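TRAP dicarboxylate transporter, DctP subunit (Chromohalobacter salexigens, PDB 4P1L) binds D-glucuronate in vitro and is probably the periplasmic solute-binding component of a tripartite ATP-independent (TRAP) transport system. Local coordinates at residues A145-T151 with D203-N208. Numbering follows the deposited sequence.
Sequences ARSLYNT and DGAENN. With BDP (beta-D-glucopyranuronic acid), chain C.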
ATOM      1  N   ALA A 145      -0.967   8.921   1.196  1.00 12.30           N
ATOM      2  CA  ALA A 145      -1.814   9.012   0.026  1.00 12.05           C
ATOM      3  C   ALA A 145      -0.976   8.945  -1.258  1.00 14.76           C
ATOM      4  O   ALA A 145       0.123   9.516  -1.344  1.00 16.12           O
ATOM      5  CB  ALA A 145      -2.616  10.294   0.072  1.00 12.27           C
ATOM      6  N   ARG A 146      -1.503   8.241  -2.247  1.00 11.70           N
ATOM      7  CA  ARG A 146      -0.866   8.150  -3.564  1.00 11.69           C
ATOM      8  C   ARG A 146      -1.380   9.234  -4.511  1.00 13.62           C
ATOM      9  O   ARG A 146      -2.594   9.464  -4.621  1.00 13.19           O
ATOM     10  CB  ARG A 146      -1.116   6.786  -4.206  1.00 11.63           C
ATOM     11  CG  ARG A 146      -0.683   5.598  -3.306  1.00 11.60           C
ATOM     12  CD  ARG A 146      -1.132   4.262  -3.841  1.00 11.64           C
ATOM     13  NE  ARG A 146      -0.502   3.856  -5.103  1.00 11.78           N
ATOM     14  CZ  ARG A 146       0.521   3.010  -5.219  1.00 13.91           C
ATOM     15  NH1 ARG A 146       1.082   2.465  -4.157  1.00 11.91           N
ATOM     16  NH2 ARG A 146       0.998   2.720  -6.425  1.00 15.80           N
ATOM     17  N   SER A 147      -0.451   9.880  -5.206  1.00 12.98           N
ATOM     18  CA  SER A 147      -0.778  10.921  -6.176  1.00 12.18           C
ATOM     19  C   SER A 147      -0.092  10.688  -7.514  1.00 12.48           C
ATOM     20  O   SER A 147       0.944   9.997  -7.605  1.00 12.59           O
ATOM     21  CB  SER A 147      -0.384  12.299  -5.620  1.00 12.33           C
ATOM     22  OG  SER A 147      -1.184  12.637  -4.508  1.00 12.95           O
ATOM     23  N   LEU A 148      -0.662  11.286  -8.554  1.00 15.03           N
ATOM     24  CA  LEU A 148      -0.154  11.156  -9.918  1.00 12.63           C
ATOM     25  C   LEU A 148       1.127  11.922 -10.146  1.00 15.22           C
ATOM     26  O   LEU A 148       1.239  13.100  -9.784  1.00 19.90           O
ATOM     27  CB  LEU A 148      -1.149  11.716 -10.941  1.00 14.62           C
ATOM     28  CG  LEU A 148      -2.440  11.007 -11.267  1.00 21.03           C
ATOM     29  CD1 LEU A 148      -3.316  11.917 -12.160  1.00 22.40           C
ATOM     30  CD2 LEU A 148      -2.157   9.688 -11.958  1.00 27.39           C
ATOM     31  N   TYR A 149       2.068  11.279 -10.815  1.00 13.50           N
ATOM     32  CA  TYR A 149       3.194  12.004 -11.366  1.00 16.47           C
ATOM     33  C   TYR A 149       3.458  11.634 -12.812  1.00 14.38           C
ATOM     34  O   TYR A 149       3.194  10.506 -13.210  1.00 14.77           O
ATOM     35  CB  TYR A 149       4.445  11.801 -10.525  1.00 17.15           C
ATOM     36  CG  TYR A 149       4.768  10.381 -10.099  1.00 14.48           C
ATOM     37  CD1 TYR A 149       5.558   9.543 -10.891  1.00 13.93           C
ATOM     38  CD2 TYR A 149       4.351   9.905  -8.868  1.00 14.41           C
ATOM     39  CE1 TYR A 149       5.909   8.276 -10.449  1.00 15.12           C
ATOM     40  CE2 TYR A 149       4.694   8.632  -8.424  1.00 15.31           C
ATOM     41  CZ  TYR A 149       5.451   7.812  -9.219  1.00 16.68           C
ATOM     42  OH  TYR A 149       5.786   6.552  -8.747  1.00 16.81           O
ATOM     43  N   ASN A 150       3.955  12.583 -13.592  1.00 15.55           N
ATOM     44  CA  ASN A 150       4.160  12.364 -15.021  1.00 15.71           C
ATOM     45  C   ASN A 150       5.280  13.233 -15.561  1.00 22.09           C
ATOM     46  O   ASN A 150       5.825  14.095 -14.866  1.00 19.57           O
ATOM     47  CB  ASN A 150       2.871  12.551 -15.839  1.00 15.67           C
ATOM     48  CG  ASN A 150       2.519  14.012 -16.083  1.00 18.42           C
ATOM     49  OD1 ASN A 150       2.746  14.541 -17.162  1.00 20.48           O
ATOM     50  ND2 ASN A 150       1.945  14.652 -15.090  1.00 19.85           N
ATOM     51  N   THR A 151       5.644  12.954 -16.796  1.00 16.53           N
ATOM     52  CA  THR A 151       6.806  13.576 -17.406  1.00 19.09           C
ATOM     53  C   THR A 151       6.485  14.837 -18.191  1.00 24.60           C
ATOM     54  O   THR A 151       7.409  15.490 -18.684  1.00 22.19           O
ATOM     55  CB  THR A 151       7.469  12.607 -18.410  1.00 23.54           C
ATOM     56  OG1 THR A 151       6.531  12.288 -19.442  1.00 24.92           O
ATOM     57  CG2 THR A 151       7.935  11.350 -17.733  1.00 24.60           C
ATOM     58  N   ASP A 203       4.119   7.422 -19.483  1.00 21.32           N
ATOM     59  CA  ASP A 203       4.279   8.853 -19.176  1.00 22.50           C
ATOM     60  C   ASP A 203       4.276   9.157 -17.675  1.00 22.00           C
ATOM     61  O   ASP A 203       4.651  10.244 -17.259  1.00 21.21           O
ATOM     62  CB  ASP A 203       3.145   9.655 -19.812  1.00 19.39           C
ATOM     63  CG  ASP A 203       2.998   9.377 -21.298  1.00 24.85           C
ATOM     64  OD1 ASP A 203       4.038   9.373 -21.980  1.00 31.67           O
ATOM     65  OD2 ASP A 203       1.857   9.135 -21.766  1.00 21.21           O
ATOM     66  N   GLY A 204       3.814   8.221 -16.853  1.00 21.60           N
ATOM     67  CA  GLY A 204       3.682   8.512 -15.441  1.00 15.54           C
ATOM     68  C   GLY A 204       3.304   7.308 -14.613  1.00 13.78           C
ATOM     69  O   GLY A 204       3.214   6.205 -15.117  1.00 14.99           O
ATOM     70  N   ALA A 205       3.076   7.552 -13.334  1.00 13.21           N
ATOM     71  CA  ALA A 205       2.666   6.517 -12.395  1.00 15.44           C
ATOM     72  C   ALA A 205       2.059   7.260 -11.204  1.00 12.22           C
ATOM     73  O   ALA A 205       1.791   8.450 -11.295  1.00 14.59           O
ATOM     74  CB  ALA A 205       3.871   5.648 -11.973  1.00 14.69           C
ATOM     75  N   GLU A 206       1.836   6.582 -10.086  1.00 12.18           N
ATOM     76  CA  GLU A 206       1.248   7.246  -8.951  1.00 13.88           C
ATOM     77  C   GLU A 206       1.710   6.583  -7.660  1.00 13.20           C
ATOM     78  O   GLU A 206       1.866   5.360  -7.584  1.00 14.13           O
ATOM     79  CB  GLU A 206      -0.286   7.286  -9.080  1.00 11.68           C
ATOM     80  CG  GLU A 206      -0.937   5.983  -9.497  1.00 11.21           C
ATOM     81  CD  GLU A 206      -1.068   4.961  -8.353  1.00 11.44           C
ATOM     82  OE1 GLU A 206      -1.643   5.295  -7.295  1.00 13.72           O
ATOM     83  OE2 GLU A 206      -0.631   3.805  -8.539  1.00 13.27           O
ATOM     84  N   ASN A 207       1.958   7.395  -6.633  1.00 13.67           N
ATOM     85  CA  ASN A 207       2.479   6.876  -5.380  1.00 11.12           C
ATOM     86  C   ASN A 207       2.603   7.985  -4.352  1.00 13.28           C
ATOM     87  O   ASN A 207       2.373   9.168  -4.650  1.00 14.18           O
ATOM     88  CB  ASN A 207       3.841   6.174  -5.587  1.00 12.24           C
ATOM     89  CG  ASN A 207       3.918   4.870  -4.854  1.00 11.61           C
ATOM     90  OD1 ASN A 207       3.593   4.791  -3.641  1.00 14.48           O
ATOM     91  ND2 ASN A 207       4.269   3.809  -5.567  1.00 15.25           N
ATOM     92  N   ASN A 208       2.974   7.577  -3.145  1.00 11.27           N
ATOM     93  CA  ASN A 208       3.262   8.490  -2.052  1.00 13.04           C
ATOM     94  C   ASN A 208       4.648   9.087  -2.216  1.00 15.78           C
ATOM     95  O   ASN A 208       5.416   8.652  -3.080  1.00 15.90           O
ATOM     96  CB  ASN A 208       3.140   7.759  -0.722  1.00 14.42           C
ATOM     97  CG  ASN A 208       3.960   6.464  -0.691  1.00 12.67           C
ATOM     98  OD1 ASN A 208       5.138   6.445  -1.044  1.00 15.65           O
ATOM     99  ND2 ASN A 208       3.316   5.380  -0.285  1.00 11.46           N
TER
HETATM  100  C1  BDP C 401       4.200   1.466  -2.519  1.00 11.57           C
HETATM  101  C2  BDP C 401       3.879   0.254  -1.657  1.00 10.53           C
HETATM  102  C3  BDP C 401       4.575  -0.932  -2.207  1.00 16.70           C
HETATM  103  C4  BDP C 401       4.097  -1.126  -3.611  1.00 12.52           C
HETATM  104  C5  BDP C 401       4.378   0.136  -4.469  1.00 10.25           C
HETATM  105  C6  BDP C 401       3.868   0.007  -5.903  1.00 12.94           C
HETATM  106  O2  BDP C 401       4.367   0.547  -0.359  1.00 13.24           O
HETATM  107  O3  BDP C 401       4.092  -2.127  -1.396  1.00 13.74           O
HETATM  108  O4  BDP C 401       4.740  -2.266  -4.206  1.00 12.28           O
HETATM  109  O5  BDP C 401       3.770   1.238  -3.872  1.00 11.81           O
HETATM  110  O6A BDP C 401       3.442   1.073  -6.454  1.00 13.40           O
HETATM  111  O1  BDP C 401       3.515   2.571  -2.042  1.00 14.07           O
HETATM  112  O6B BDP C 401       3.959  -1.088  -6.497  1.00 15.87           O
HETATM  113  O   HOH W   1       4.425   4.128  -8.434  1.00 14.36           O
HETATM  114  O   HOH W   2       6.957  10.302 -21.135  1.00 33.63           O
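Arg-146 grips the carboxylate of Glu-206 side-on, NE reaching OE1 at 2.9 Å in a nearly straight hydrogen bond that forms part of a salt bridge, while NH2 bonds OE2. Both oxygens lie near the guanidinium plane, but the carboxylate is turned 36° out of it. Glu-206 OE1 is also hydrogen-bonded to His-229, which probably helps hold the carboxylate against the arginine. A bend at chi3 (67°) brings the guanidinium round to the sugar, where NH2 donates to O6A of the glucuronate at 2.9 Å and NH1 to its ring oxygen O5. Asn-207 lies over one guanidinium face; its OD1 accepts from the sugar O1 (2.7 Å) and its ND2 donates to O5. Replacing Arg-146 by alanine is likely to cost Glu-206 its two-pronged guanidinium partner and the sugar these donors to O6A and O5.

These side chains project from antiparallel strands 146-150 and 204-207, the latter outermost in a four-stranded mixed sheet in one lobe of the two-lobed solute-binding fold. Paired backbone bonds join Ser-147 with Asn-207 and Tyr-149 with Ala-205. Packing is close at Tyr-149: with CG between the backbone N and carbonyl carbon (chi1 46°), the ring folds back over the neighbouring strand, Ala-205 O sitting 3.7 Å above its centre and Ala-205 CB 3.7 Å from CE1. A water links Tyr-149 OH, also bonded to His-217, with Glu-206 O and Asn-207 ND2. Toward the partly exposed end the pairing thins to one bent bond, Thr-151 N to Asp-203 O (2.9 Å), and a water bridges Thr-151 OG1 and Asp-203 OD1, while Asp-203 OD2 accepts from Lys-165 N.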